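Local structure of pullulanase C protein (Klebsiella pneumoniae subsp. pneumoniae NTUH-K2044, 5HJ1) at residues 10-13 with 14-18; 24-28 with 29-33. The protein is the GspC-type component of the type II secretion system, probably takes part in protein export, and here binds vaccenic acid in its PDZ domain. One frame throughout, in Å; residues are numbered along the deposited sequence.

Interaction 1: 10-13 with 14-18; sequences REQP and QNILT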
loop_
_atom_site.group_PDB
_atom_site.type_symbol
_atom_site.label_atom_id
_atom_site.label_comp_id
_atom_site.label_asym_id
_atom_site.label_seq_id
_atom_site.Cartn_x
_atom_site.Cartn_y
_atom_site.Cartn_z
ATOM N N ARG A 10 -5.609 1.551 -9.692
ATOM C CA ARG A 10 -6.605 0.883 -10.495
ATOM C C ARG A 10 -6.154 0.579 -11.948
ATOM O O ARG A 10 -6.734 -0.296 -12.610
ATOM C CB ARG A 10 -7.891 1.724 -10.437
ATOM C CG ARG A 10 -9.060 1.169 -11.223
ATOM C CD ARG A 10 -10.345 1.938 -10.961
ATOM N NE ARG A 10 -10.866 1.762 -9.600
ATOM C CZ ARG A 10 -10.705 2.603 -8.577
ATOM N NH1 ARG A 10 -10.033 3.737 -8.714
ATOM N NH2 ARG A 10 -11.243 2.313 -7.395
ATOM N N GLU A 11 -5.098 1.244 -12.424
ATOM C CA GLU A 11 -4.592 1.061 -13.805
ATOM C C GLU A 11 -3.755 -0.194 -14.022
ATOM O O GLU A 11 -3.462 -0.569 -15.147
ATOM C CB GLU A 11 -3.665 2.219 -14.155
ATOM C CG GLU A 11 -4.211 3.614 -13.890
ATOM C CD GLU A 11 -3.207 4.697 -14.277
ATOM O OE1 GLU A 11 -2.530 4.534 -15.327
ATOM O OE2 GLU A 11 -3.109 5.714 -13.553
ATOM N N GLN A 12 -3.308 -0.816 -12.946
ATOM C CA GLN A 12 -2.443 -1.984 -13.055
ATOM C C GLN A 12 -3.228 -3.208 -13.512
ATOM O O GLN A 12 -4.358 -3.394 -13.080
ATOM C CB GLN A 12 -1.770 -2.266 -11.688
ATOM C CG GLN A 12 -1.054 -1.053 -11.099
ATOM C CD GLN A 12 -0.050 -0.453 -12.071
ATOM O OE1 GLN A 12 0.704 -1.182 -12.736
ATOM N NE2 GLN A 12 -0.023 0.874 -12.155
ATOM N N PRO A 13 -2.628 -4.044 -14.389
ATOM C CA PRO A 13 -3.296 -5.266 -14.859
ATOM C C PRO A 13 -3.596 -6.224 -13.712
ATOM O O PRO A 13 -4.489 -7.079 -13.840
ATOM C CB PRO A 13 -2.281 -5.887 -15.834
ATOM C CG PRO A 13 -0.960 -5.327 -15.424
ATOM C CD PRO A 13 -1.225 -3.962 -14.853
ATOM N N GLN A 14 -2.819 -6.142 -12.618
ATOM C CA GLN A 14 -3.152 -6.948 -11.461
ATOM C C GLN A 14 -4.348 -6.148 -10.957
ATOM O O GLN A 14 -4.397 -4.926 -11.079
ATOM C CB GLN A 14 -2.045 -7.053 -10.384
ATOM C CG GLN A 14 -0.747 -7.648 -10.887
ATOM C CD GLN A 14 0.045 -6.639 -11.671
ATOM O OE1 GLN A 14 -0.255 -5.443 -11.636
ATOM N NE2 GLN A 14 1.066 -7.100 -12.363
ATOM N N ASN A 15 -5.336 -6.858 -10.473
ATOM C CA ASN A 15 -6.546 -6.254 -9.968
ATOM C C ASN A 15 -6.291 -5.919 -8.501
ATOM O O ASN A 15 -6.892 -6.508 -7.613
ATOM C CB ASN A 15 -7.645 -7.288 -10.136
ATOM C CG ASN A 15 -7.768 -7.737 -11.586
ATOM O OD1 ASN A 15 -7.694 -6.906 -12.492
ATOM N ND2 ASN A 15 -7.919 -9.048 -11.815
ATOM N N ILE A 16 -5.368 -4.983 -8.265
ATOM C CA ILE A 16 -4.978 -4.674 -6.886
ATOM C C ILE A 16 -6.149 -4.335 -5.972
ATOM O O ILE A 16 -6.186 -4.802 -4.833
ATOM C CB ILE A 16 -3.948 -3.546 -6.858
ATOM C CG1 ILE A 16 -2.699 -4.064 -7.596
ATOM C CG2 ILE A 16 -3.678 -3.082 -5.399
ATOM C CD1 ILE A 16 -1.730 -2.985 -7.894
ATOM N N LEU A 17 -7.134 -3.584 -6.466
ATOM C CA LEU A 17 -8.261 -3.178 -5.644
ATOM C C LEU A 17 -9.248 -4.328 -5.373
ATOM O O LEU A 17 -10.144 -4.144 -4.569
ATOM C CB LEU A 17 -8.893 -1.892 -6.172
ATOM C CG LEU A 17 -7.930 -0.667 -6.087
ATOM C CD1 LEU A 17 -8.619 0.466 -6.849
ATOM C CD2 LEU A 17 -7.561 -0.288 -4.673
ATOM N N THR A 18 -9.086 -5.439 -6.063
ATOM C CA THR A 18 -9.865 -6.624 -5.702
ATOM C C THR A 18 -9.330 -7.210 -4.397
ATOM O O THR A 18 -10.097 -7.828 -3.626
ATOM C CB THR A 18 -9.770 -7.692 -6.781
ATOM O OG1 THR A 18 -10.319 -7.169 -8.020
ATOM C CG2 THR A 18 -10.583 -8.921 -6.435
#
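R10 meets L17 across a loop of this PDZ domain that turns back on itself between helix 5-9 and helix 16-19, with N15 at the centre of an inverse gamma turn. The two limbs run 157° apart, and no hydrogen bond crosses between them; side-chain packing carries most of what joins them. R10 reaches out with CG anti to its own nitrogen (chi1 -180°) and bends at chi3, which carries its guanidinium past L17. There L17 CD1 sits over one face of the guanidinium, offset toward the rim and 3.3 Å from R10 NH2; the two side chains meet at about a right angle. Further along, Q12 lies alongside I16, pointing the same way, and its CG comes 3.8 Å from I16 CD1. The amide end of Q12 then leads away, leaving the aliphatic part to do the touching. Next comes P13, whose ring runs beside the Q14 side chain. Q14 belongs to the vaccenic acid pocket and also touches L100, while I16 touches the same fatty acid. A bend at chi2 of Q14 (78°) brings its amide back beside Q12 and P13, placing Q14 OE1 3.5 Å from Q12 CB and 3.7 Å from P13 CD.

Interaction 2: 24-28 with 29-33; sequences PVLSG and DKLLG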
loop_
_atom_site.group_PDB
_atom_site.type_symbol
_atom_site.label_atom_id
_atom_site.label_comp_id
_atom_site.label_asym_id
_atom_site.label_seq_id
_atom_site.Cartn_x
_atom_site.Cartn_y
_atom_site.Cartn_z
ATOM N N PRO A 24 -6.588 6.956 2.290
ATOM C CA PRO A 24 -5.577 7.803 2.882
ATOM C C PRO A 24 -6.026 8.174 4.289
ATOM O O PRO A 24 -7.221 8.348 4.513
ATOM C CB PRO A 24 -5.541 9.004 1.958
ATOM C CG PRO A 24 -6.808 9.010 1.300
ATOM C CD PRO A 24 -7.233 7.579 1.154
ATOM N N VAL A 25 -5.049 8.346 5.169
ATOM C CA VAL A 25 -5.350 8.778 6.567
ATOM C C VAL A 25 -4.710 10.133 6.818
ATOM O O VAL A 25 -3.516 10.283 6.735
ATOM C CB VAL A 25 -4.795 7.758 7.574
ATOM C CG1 VAL A 25 -5.115 8.223 9.001
ATOM C CG2 VAL A 25 -5.321 6.367 7.306
ATOM N N LEU A 26 -5.562 11.116 7.013
ATOM C CA LEU A 26 -5.114 12.470 7.297
ATOM C C LEU A 26 -5.136 12.799 8.764
ATOM O O LEU A 26 -6.058 12.460 9.451
ATOM C CB LEU A 26 -6.029 13.520 6.623
ATOM C CG LEU A 26 -6.198 13.345 5.139
ATOM C CD1 LEU A 26 -7.010 14.499 4.616
ATOM C CD2 LEU A 26 -4.883 13.277 4.438
ATOM N N SER A 27 -4.126 13.559 9.118
ATOM C CA SER A 27 -4.009 14.205 10.440
ATOM C C SER A 27 -3.497 15.645 10.240
ATOM O O SER A 27 -2.352 15.862 9.778
ATOM C CB SER A 27 -3.024 13.428 11.275
ATOM O OG SER A 27 -2.884 14.073 12.520
ATOM N N GLY A 28 -4.375 16.638 10.399
ATOM C CA GLY A 28 -3.910 18.015 10.171
ATOM C C GLY A 28 -3.556 18.167 8.718
ATOM O O GLY A 28 -4.284 17.598 7.884
ATOM N N ASP A 29 -2.396 18.743 8.445
ATOM C CA ASP A 29 -1.897 18.943 7.064
ATOM C C ASP A 29 -1.023 17.767 6.649
ATOM O O ASP A 29 -0.327 17.872 5.655
ATOM C CB ASP A 29 -1.155 20.282 6.827
ATOM C CG ASP A 29 0.179 20.401 7.548
ATOM O OD1 ASP A 29 0.527 19.530 8.367
ATOM O OD2 ASP A 29 0.861 21.445 7.322
ATOM N N LYS A 30 -1.076 16.673 7.392
ATOM C CA LYS A 30 -0.212 15.512 7.095
ATOM C C LYS A 30 -0.961 14.269 6.659
ATOM O O LYS A 30 -1.991 13.963 7.221
ATOM C CB LYS A 30 0.584 15.114 8.352
ATOM C CG LYS A 30 1.556 16.188 8.834
ATOM C CD LYS A 30 2.741 16.310 7.855
ATOM C CE LYS A 30 3.771 17.374 8.222
ATOM N NZ LYS A 30 3.247 18.755 7.971
ATOM N N LEU A 31 -0.340 13.572 5.743
ATOM C CA LEU A 31 -0.844 12.290 5.378
ATOM C C LEU A 31 -0.065 11.289 6.248
ATOM O O LEU A 31 1.167 11.260 6.238
ATOM C CB LEU A 31 -0.605 12.104 3.886
ATOM C CG LEU A 31 -0.875 10.762 3.285
ATOM C CD1 LEU A 31 -2.305 10.438 3.341
ATOM C CD2 LEU A 31 -0.476 10.820 1.810
ATOM N N LEU A 32 -0.739 10.464 7.035
ATOM C CA LEU A 32 -0.076 9.473 7.900
ATOM C C LEU A 32 0.299 8.169 7.158
ATOM O O LEU A 32 1.195 7.441 7.562
ATOM C CB LEU A 32 -0.982 9.072 9.063
ATOM C CG LEU A 32 -1.346 10.213 10.001
ATOM C CD1 LEU A 32 -2.135 9.660 11.169
ATOM C CD2 LEU A 32 -0.127 10.924 10.499
ATOM N N GLY A 33 -0.399 7.963 6.071
ATOM C CA GLY A 33 -0.204 6.724 5.280
ATOM C C GLY A 33 -1.540 6.339 4.751
ATOM O O GLY A 33 -2.482 7.108 4.668
#
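Strands 24-27 and 30-33 form a strongly twisted antiparallel beta hairpin, their directions 136° apart and their axes 4.6 Å apart at closest approach, joined by a type II' turn from S27 to K30. S27 and K30 pair twice through their backbones: S27 N reaches K30 O at 2.9 Å in an almost straight bond (179°), whereas K30 N approaches S27 O from above the carbonyl plane, a less direct approach. G28 takes the positive phi of the turn's first corner, a conformation that suits glycine. Further from the turn, V25 faces two residues at once, its oxygen accepting from L32 N at 2.8 Å and its nitrogen donating to G33 O, a pattern consistent with a beta bulge in which L32 and G33 lie opposite V25.

On one face, L26 and L31 are non-hydrogen-bonded partners. L31 has CG anti to its backbone N (chi1 172°) and turns CD1 toward the first strand, where it meets P24 CB at 3.8 Å and L26 CD2 at 4.0 Å. On the other face, the L32 side chain lies over the first strand: its CG is 3.8 Å from S27 CB, and its CD1 meets V25 CG1. P24 also touches Y34 and V25 touches R35, further along strand 30-38. At the turn, K30 bends at chi2 and chi4 to bring NZ 2.9 Å from D29 OD1, above the carboxylate plane.

Two kinds of chemistry are thus divided along the hairpin: backbone bonds and apolar side-chain contacts join the strands, while the salt bridge joins neighbours at the exposed turn and does not cross between them.

In the fold
From the N terminus, the chain leaves helix 5-9 and enters interaction 1, which closes the loop leading into helix 16-19. T18, on that helix, is hydrogen-bonded through the backbone to D41, beyond strand 30-38. Strand 20-27 follows the helix directly and runs out to interaction 2, where the hairpin turns and strand 30-38 begins its return. The contacts are therefore in series, neither nested nor crossed. The centres of interaction 1 and interaction 2 lie about 24 Å apart, on opposite sides of the chain's centre. The nearest atoms of interaction 1 and interaction 2 are about 10 Å apart. Interaction 1 borders the fatty-acid pocket, while 24-28 with 29-33 closes the first hairpin of the antiparallel sheet.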